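Local coordinates for PT26-6P (Thermococcus sp., PDB 2WB7), which is of unknown function but is encoded by a mobile extrachromosomal element of Euryarchaea and combines two immunoglobulin-like domains with a helical domain, at residues P133-I138 / P372-A377. Numbering follows the deposited sequence.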
ATOM      1  N   PRO A 133      12.922   0.033 -11.812  1.00 43.89           N
ATOM      2  CA  PRO A 133      12.531  -0.152 -13.203  1.00 43.74           C
ATOM      3  C   PRO A 133      11.261   0.601 -13.618  1.00 43.88           C
ATOM      4  O   PRO A 133      11.192   1.099 -14.749  1.00 44.39           O
ATOM      5  CB  PRO A 133      12.288  -1.657 -13.305  1.00 43.88           C
ATOM      6  CG  PRO A 133      12.757  -2.251 -12.028  1.00 43.91           C
ATOM      7  CD  PRO A 133      12.709  -1.177 -11.010  1.00 43.89           C
ATOM      8  N   LEU A 134      10.280   0.702 -12.722  1.00 43.61           N
ATOM      9  CA  LEU A 134       8.986   1.306 -13.051  1.00 43.31           C
ATOM     10  C   LEU A 134       8.898   2.851 -12.968  1.00 43.17           C
ATOM     11  O   LEU A 134       7.994   3.460 -13.560  1.00 43.23           O
ATOM     12  CB  LEU A 134       7.893   0.675 -12.184  1.00 43.10           C
ATOM     13  CG  LEU A 134       7.623  -0.782 -12.526  1.00 43.06           C
ATOM     14  CD1 LEU A 134       6.334  -1.276 -11.878  1.00 43.04           C
ATOM     15  CD2 LEU A 134       7.563  -0.935 -14.044  1.00 43.61           C
ATOM     16  N   VAL A 135       9.825   3.477 -12.247  1.00 42.69           N
ATOM     17  CA  VAL A 135       9.666   4.887 -11.864  1.00 42.67           C
ATOM     18  C   VAL A 135       9.286   5.837 -13.007  1.00 42.69           C
ATOM     19  O   VAL A 135       8.438   6.713 -12.823  1.00 42.71           O
ATOM     20  CB  VAL A 135      10.918   5.440 -11.105  1.00 42.65           C
ATOM     21  CG1 VAL A 135      12.142   5.353 -11.975  1.00 42.75           C
ATOM     22  CG2 VAL A 135      10.702   6.881 -10.671  1.00 42.26           C
ATOM     23  N   TYR A 136       9.903   5.683 -14.175  1.00 42.60           N
ATOM     24  CA  TYR A 136       9.644   6.625 -15.270  1.00 42.72           C
ATOM     25  C   TYR A 136       8.361   6.311 -16.020  1.00 42.12           C
ATOM     26  O   TYR A 136       7.690   7.208 -16.533  1.00 41.95           O
ATOM     27  CB  TYR A 136      10.812   6.674 -16.249  1.00 43.33           C
ATOM     28  CG  TYR A 136      12.100   7.128 -15.615  1.00 45.50           C
ATOM     29  CD1 TYR A 136      12.133   8.243 -14.777  1.00 47.90           C
ATOM     30  CD2 TYR A 136      13.288   6.451 -15.855  1.00 47.70           C
ATOM     31  CE1 TYR A 136      13.321   8.667 -14.185  1.00 49.51           C
ATOM     32  CE2 TYR A 136      14.479   6.868 -15.275  1.00 49.88           C
ATOM     33  CZ  TYR A 136      14.489   7.974 -14.439  1.00 51.05           C
ATOM     34  OH  TYR A 136      15.670   8.385 -13.848  1.00 53.51           O
ATOM     35  N   GLN A 137       8.018   5.034 -16.080  1.00 41.44           N
ATOM     36  CA  GLN A 137       6.759   4.638 -16.680  1.00 40.94           C
ATOM     37  C   GLN A 137       5.600   5.151 -15.852  1.00 40.31           C
ATOM     38  O   GLN A 137       4.554   5.511 -16.388  1.00 40.39           O
ATOM     39  CB  GLN A 137       6.686   3.130 -16.759  1.00 41.08           C
ATOM     40  CG  GLN A 137       7.959   2.530 -17.253  1.00 42.44           C
ATOM     41  CD  GLN A 137       7.753   1.123 -17.710  1.00 43.99           C
ATOM     42  OE1 GLN A 137       6.970   0.879 -18.626  1.00 44.93           O
ATOM     43  NE2 GLN A 137       8.446   0.178 -17.075  1.00 44.05           N
ATOM     44  N   ILE A 138       5.780   5.159 -14.536  1.00 39.49           N
ATOM     45  CA  ILE A 138       4.754   5.667 -13.649  1.00 38.58           C
ATOM     46  C   ILE A 138       4.671   7.167 -13.818  1.00 38.41           C
ATOM     47  O   ILE A 138       3.579   7.738 -13.903  1.00 38.16           O
ATOM     48  CB  ILE A 138       5.051   5.332 -12.198  1.00 38.43           C
ATOM     49  CG1 ILE A 138       5.144   3.821 -12.031  1.00 38.54           C
ATOM     50  CG2 ILE A 138       3.960   5.853 -11.312  1.00 37.21           C
ATOM     51  CD1 ILE A 138       3.830   3.133 -12.186  1.00 38.78           C
ATOM     52  N   PRO A 372      13.802  10.496  -7.274  1.00 38.43           N
ATOM     53  CA  PRO A 372      12.398  10.333  -7.661  1.00 38.00           C
ATOM     54  C   PRO A 372      11.747   9.121  -6.991  1.00 37.61           C
ATOM     55  O   PRO A 372      12.315   8.028  -7.017  1.00 38.24           O
ATOM     56  CB  PRO A 372      12.474  10.098  -9.176  1.00 37.89           C
ATOM     57  CG  PRO A 372      13.936  10.208  -9.548  1.00 38.39           C
ATOM     58  CD  PRO A 372      14.709   9.975  -8.304  1.00 38.19           C
ATOM     59  N   ILE A 373      10.575   9.303  -6.395  1.00 36.32           N
ATOM     60  CA  ILE A 373       9.850   8.168  -5.844  1.00 35.40           C
ATOM     61  C   ILE A 373       8.427   8.160  -6.375  1.00 35.27           C
ATOM     62  O   ILE A 373       7.892   9.215  -6.764  1.00 35.85           O
ATOM     63  CB  ILE A 373       9.809   8.195  -4.322  1.00 35.14           C
ATOM     64  CG1 ILE A 373       9.384   9.576  -3.837  1.00 34.48           C
ATOM     65  CG2 ILE A 373      11.169   7.817  -3.756  1.00 35.00           C
ATOM     66  CD1 ILE A 373       9.186   9.638  -2.360  1.00 34.47           C
ATOM     67  N   TRP A 374       7.821   6.973  -6.408  1.00 33.94           N
ATOM     68  CA  TRP A 374       6.462   6.837  -6.874  1.00 32.87           C
ATOM     69  C   TRP A 374       5.680   5.911  -5.964  1.00 32.42           C
ATOM     70  O   TRP A 374       6.254   5.046  -5.293  1.00 32.04           O
ATOM     71  CB  TRP A 374       6.437   6.303  -8.309  1.00 33.05           C
ATOM     72  CG  TRP A 374       6.968   4.909  -8.450  1.00 31.53           C
ATOM     73  CD1 TRP A 374       8.260   4.548  -8.646  1.00 30.70           C
ATOM     74  CD2 TRP A 374       6.213   3.693  -8.392  1.00 29.77           C
ATOM     75  NE1 TRP A 374       8.359   3.181  -8.733  1.00 30.10           N
ATOM     76  CE2 TRP A 374       7.117   2.633  -8.576  1.00 28.69           C
ATOM     77  CE3 TRP A 374       4.858   3.399  -8.194  1.00 29.22           C
ATOM     78  CZ2 TRP A 374       6.721   1.303  -8.571  1.00 28.19           C
ATOM     79  CZ3 TRP A 374       4.463   2.068  -8.193  1.00 27.89           C
ATOM     80  CH2 TRP A 374       5.392   1.041  -8.384  1.00 27.77           C
ATOM     81  N   LEU A 375       4.365   6.110  -5.942  1.00 31.86           N
ATOM     82  CA  LEU A 375       3.457   5.207  -5.242  1.00 31.24           C
ATOM     83  C   LEU A 375       2.237   4.900  -6.108  1.00 31.23           C
ATOM     84  O   LEU A 375       1.721   5.770  -6.839  1.00 31.07           O
ATOM     85  CB  LEU A 375       3.007   5.792  -3.907  1.00 31.02           C
ATOM     86  CG  LEU A 375       2.192   4.841  -3.019  1.00 30.24           C
ATOM     87  CD1 LEU A 375       3.070   3.794  -2.412  1.00 28.74           C
ATOM     88  CD2 LEU A 375       1.519   5.617  -1.908  1.00 31.17           C
ATOM     89  N   ALA A 376       1.797   3.651  -6.043  1.00 30.56           N
ATOM     90  CA  ALA A 376       0.563   3.251  -6.687  1.00 30.27           C
ATOM     91  C   ALA A 376      -0.289   2.621  -5.607  1.00 29.98           C
ATOM     92  O   ALA A 376       0.208   1.836  -4.798  1.00 29.96           O
ATOM     93  CB  ALA A 376       0.834   2.256  -7.816  1.00 30.25           C
ATOM     94  N   ALA A 377      -1.560   2.983  -5.573  1.00 29.30           N
ATOM     95  CA  ALA A 377      -2.451   2.443  -4.563  1.00 29.18           C
ATOM     96  C   ALA A 377      -3.783   2.229  -5.226  1.00 29.17           C
ATOM     97  O   ALA A 377      -4.350   3.158  -5.813  1.00 29.51           O
ATOM     98  CB  ALA A 377      -2.594   3.404  -3.388  1.00 28.95           C
TER
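Pro372 meets Val135 through its ring carbon CB, 4.0 Å from Val135 CG2, while Tyr360 of the adjoining strand 350-364 touches both side chains. Two residues on, Trp374 projects from the same side of the strand and carries most of the strand's share of the contact. Its CG sits between the backbone N and the carbonyl carbon (chi1 65°), which brings the indole up against Leu134, Val135 and Ile138. Trp374 CD1 comes 3.5 Å from Val135 CA and 3.7 Å from Val135 CB. On the six-membered ring, Trp374 CZ2 lies 3.8 Å from Leu134 CB. Strand 370-379 is part of the eight-stranded antiparallel sheet of the second immunoglobulin-like domain, whereas 133-138, a turn running into helix 135-144, belongs to the first; the contact therefore packs a turn and helix of one domain on the sheet of the other. Ile138 covers one face of the indole: its CG1 stands 4.0 Å from the centroid of the six-membered ring and 19° off the normal, a CH-pi contact. Ile138 CG2 lies 3.9 Å from Trp374 CB. The indole's polar atom, Trp374 NE1, hydrogen-bonds Asp132 OD1, just ahead of 133-138. Two residues past Trp374, Ala376 places its CB at the indole edge, in plane, and also touches Ile155 of helix 149-157, as does Ile138.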